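Putative nucleotide sugar epimerase/ dehydratase (Bordetella bronchiseptica, PDB 2Q1S) binds NADH in a Rossmann fold and probably acts as a nucleotide-sugar epimerase or dehydratase in the biosynthesis of lipopolysaccharide O-antigen. Local coordinates at residues R205-N210 with V282-S287. Numbering follows the deposited sequence.
With NAI (1,4-dihydronicotinamide adenine dinucleotide), chain B.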
loop_
_atom_site.group_PDB
_atom_site.type_symbol
_atom_site.label_atom_id
_atom_site.label_comp_id
_atom_site.label_asym_id
_atom_site.label_seq_id
_atom_site.Cartn_x
_atom_site.Cartn_y
_atom_site.Cartn_z
ATOM N N ARG A 205 11.022 -1.833 12.119
ATOM C CA ARG A 205 10.107 -2.866 11.654
ATOM C C ARG A 205 10.600 -4.168 12.270
ATOM O O ARG A 205 11.767 -4.513 12.125
ATOM C CB ARG A 205 10.162 -2.934 10.120
ATOM C CG ARG A 205 9.576 -1.633 9.488
ATOM C CD ARG A 205 10.132 -1.512 8.043
ATOM N NE ARG A 205 11.493 -1.035 7.955
ATOM C CZ ARG A 205 12.376 -1.439 7.041
ATOM N NH1 ARG A 205 12.020 -2.401 6.202
ATOM N NH2 ARG A 205 13.590 -0.928 7.003
ATOM N N ALA A 206 9.683 -4.873 12.939
ATOM C CA ALA A 206 10.012 -6.168 13.566
ATOM C C ALA A 206 9.261 -7.240 12.802
ATOM O O ALA A 206 8.067 -7.276 12.862
ATOM C CB ALA A 206 9.573 -6.163 15.062
ATOM N N ARG A 207 9.977 -8.087 12.050
ATOM C CA ARG A 207 9.353 -9.136 11.235
ATOM C C ARG A 207 9.328 -10.441 12.031
ATOM O O ARG A 207 10.349 -10.905 12.502
ATOM C CB ARG A 207 10.203 -9.364 9.975
ATOM C CG ARG A 207 10.087 -8.229 8.968
ATOM C CD ARG A 207 10.980 -8.512 7.752
ATOM N NE ARG A 207 10.907 -7.393 6.820
ATOM C CZ ARG A 207 11.885 -7.078 5.942
ATOM N NH1 ARG A 207 12.988 -7.816 5.840
ATOM N NH2 ARG A 207 11.736 -6.012 5.137
ATOM N N PHE A 208 8.143 -11.002 12.171
ATOM C CA PHE A 208 8.096 -12.299 12.828
ATOM C C PHE A 208 7.023 -13.175 12.200
ATOM O O PHE A 208 6.315 -12.751 11.298
ATOM C CB PHE A 208 8.023 -12.154 14.362
ATOM C CG PHE A 208 6.950 -11.205 14.855
ATOM C CD1 PHE A 208 5.684 -11.660 15.046
ATOM C CD2 PHE A 208 7.262 -9.889 15.214
ATOM C CE1 PHE A 208 4.669 -10.836 15.520
ATOM C CE2 PHE A 208 6.261 -9.031 15.714
ATOM C CZ PHE A 208 4.933 -9.529 15.879
ATOM N N GLN A 209 6.972 -14.438 12.593
ATOM C CA GLN A 209 5.868 -15.253 12.097
ATOM C C GLN A 209 5.704 -16.470 12.976
ATOM O O GLN A 209 6.618 -16.855 13.676
ATOM C CB GLN A 209 6.047 -15.636 10.613
ATOM C CG GLN A 209 7.286 -16.441 10.292
ATOM N N ASN A 210 4.516 -17.060 12.934
ATOM C CA ASN A 210 4.252 -18.285 13.668
ATOM C C ASN A 210 4.465 -18.164 15.174
ATOM O O ASN A 210 5.032 -19.062 15.832
ATOM C CB ASN A 210 5.035 -19.424 13.026
ATOM C CG ASN A 210 4.552 -19.688 11.613
ATOM O OD1 ASN A 210 3.353 -19.924 11.397
ATOM N ND2 ASN A 210 5.449 -19.662 10.679
ATOM N N VAL A 282 15.161 -2.627 10.237
ATOM C CA VAL A 282 14.287 -3.824 10.268
ATOM C C VAL A 282 15.044 -5.001 10.876
ATOM O O VAL A 282 16.230 -5.201 10.577
ATOM C CB VAL A 282 13.683 -4.189 8.873
ATOM C CG1 VAL A 282 14.768 -4.345 7.774
ATOM C CG2 VAL A 282 12.807 -5.402 8.956
ATOM N N TYR A 283 14.330 -5.774 11.701
ATOM C CA TYR A 283 14.919 -6.931 12.382
ATOM C C TYR A 283 13.964 -8.094 12.320
ATOM O O TYR A 283 12.800 -7.957 12.610
ATOM C CB TYR A 283 15.194 -6.641 13.861
ATOM C CG TYR A 283 16.162 -5.514 14.091
ATOM C CD1 TYR A 283 15.695 -4.180 14.135
ATOM C CD2 TYR A 283 17.529 -5.748 14.229
ATOM C CE1 TYR A 283 16.590 -3.118 14.308
ATOM C CE2 TYR A 283 18.406 -4.685 14.427
ATOM C CZ TYR A 283 17.939 -3.388 14.451
ATOM O OH TYR A 283 18.837 -2.352 14.656
ATOM N N ASN A 284 14.479 -9.250 11.936
ATOM C CA ASN A 284 13.739 -10.506 12.135
ATOM C C ASN A 284 13.750 -10.884 13.619
ATOM O O ASN A 284 14.823 -10.912 14.247
ATOM C CB ASN A 284 14.364 -11.668 11.356
ATOM C CG ASN A 284 14.358 -11.454 9.855
ATOM O OD1 ASN A 284 13.501 -10.794 9.317
ATOM N ND2 ASN A 284 15.329 -12.050 9.176
ATOM N N ILE A 285 12.563 -11.159 14.165
ATOM C CA ILE A 285 12.406 -11.699 15.525
ATOM C C ILE A 285 11.919 -13.164 15.317
ATOM O O ILE A 285 10.768 -13.422 14.951
ATOM C CB ILE A 285 11.368 -10.830 16.340
ATOM C CG1 ILE A 285 11.883 -9.375 16.447
ATOM C CG2 ILE A 285 11.112 -11.432 17.740
ATOM C CD1 ILE A 285 13.304 -9.204 16.962
ATOM N N ALA A 286 12.867 -14.095 15.456
ATOM C CA ALA A 286 12.696 -15.463 14.960
ATOM C C ALA A 286 13.396 -16.463 15.858
ATOM O O ALA A 286 14.377 -16.132 16.500
ATOM C CB ALA A 286 13.244 -15.578 13.530
ATOM N N SER A 287 12.864 -17.680 15.905
ATOM C CA SER A 287 13.520 -18.769 16.636
ATOM C C SER A 287 14.703 -19.399 15.913
ATOM O O SER A 287 15.598 -19.940 16.566
ATOM C CB SER A 287 12.540 -19.897 16.983
ATOM O OG SER A 287 12.113 -20.571 15.811
HETATM P PA NAI B . -4.477 -10.028 17.173
HETATM O O1A NAI B . -5.592 -10.024 16.191
HETATM O O2A NAI B . -4.656 -10.792 18.506
HETATM O O5B NAI B . -3.991 -8.598 17.496
HETATM C C5B NAI B . -4.289 -7.435 16.718
HETATM C C4B NAI B . -5.034 -6.405 17.550
HETATM O O4B NAI B . -5.344 -5.289 16.723
HETATM C C3B NAI B . -6.375 -6.974 18.083
HETATM O O3B NAI B . -6.465 -6.758 19.502
HETATM C C2B NAI B . -7.412 -6.114 17.375
HETATM O O2B NAI B . -8.656 -5.841 18.091
HETATM C C1B NAI B . -6.640 -4.813 17.147
HETATM N N9A NAI B . -7.199 -3.941 16.128
HETATM C C8A NAI B . -7.757 -4.312 14.935
HETATM N N7A NAI B . -8.111 -3.216 14.261
HETATM C C5A NAI B . -7.783 -2.108 14.983
HETATM C C6A NAI B . -7.892 -0.649 14.844
HETATM N N6A NAI B . -8.429 -0.057 13.771
HETATM N N1A NAI B . -7.422 0.162 15.844
HETATM C C2A NAI B . -6.878 -0.420 16.947
HETATM N N3A NAI B . -6.724 -1.736 17.170
HETATM C C4A NAI B . -7.153 -2.638 16.218
HETATM O O3 NAI B . -3.269 -10.697 16.366
HETATM P PN NAI B . -1.712 -10.877 16.800
HETATM O O1N NAI B . -1.250 -12.181 16.378
HETATM O O2N NAI B . -1.610 -10.369 18.215
HETATM O O5D NAI B . -1.011 -9.721 15.874
HETATM C C5D NAI B . -0.263 -8.633 16.445
HETATM C C4D NAI B . 0.613 -8.056 15.331
HETATM O O4D NAI B . 1.563 -9.023 14.952
HETATM C C3D NAI B . -0.167 -7.781 14.045
HETATM O O3D NAI B . 0.315 -6.540 13.512
HETATM C C2D NAI B . 0.160 -8.944 13.159
HETATM O O2D NAI B . 0.036 -8.595 11.754
HETATM C C1D NAI B . 1.590 -9.228 13.525
HETATM N N1N NAI B . 2.013 -10.574 13.237
HETATM C C2N NAI B . 1.596 -11.654 13.975
HETATM C C3N NAI B . 2.046 -12.939 13.684
HETATM C C7N NAI B . 1.582 -14.154 14.482
HETATM O O7N NAI B . 2.034 -15.246 14.185
HETATM N N7N NAI B . 0.711 -13.930 15.499
HETATM C C4N NAI B . 2.999 -13.142 12.649
HETATM C C5N NAI B . 3.439 -11.994 11.930
HETATM C C6N NAI B . 2.956 -10.732 12.272
HETATM O O HOH W 1 13.431 -10.582 6.546
HETATM O O HOH W 2 9.480 -15.144 13.547
#
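V282 has CG1 set between its backbone N and carbonyl carbon (chi1 54°), which turns CG2 toward R207 while CB and CG1 face R205. The valine is thus wedged between two arginines where strand 281-284 runs parallel to strand 203-212 in this Rossmann-fold sheet. Its CB lies 3.5 Å above the plane of the R205 guanidinium, over its centre, and CG2 covers one face of the R207 guanidinium, off toward the rim. R205 reaches that pose by a bend at chi3 (-78°), whereas R207 runs extended from CG to NE. Both guanidinium groups form salt bridges to E189 and D170, and L174 of the second subunit packs against both arginine side chains. The backbones zip in parallel: Y283 N donates to R205 O, R207 N to Y283 O at 2.9 Å, and I285 N to R207 O at 2.8 Å. F208 CB meets I285 CB at 4.1 Å, and the F208 ring runs on to the cofactor, with CE1 3.5 Å from N1N of the dihydronicotinamide. One water bridges R207 NH1 and N284 OD1, and the N284 side chain has a further polar partner in S327; another water accepts from Q209 N and donates to I285 O at 2.6 Å.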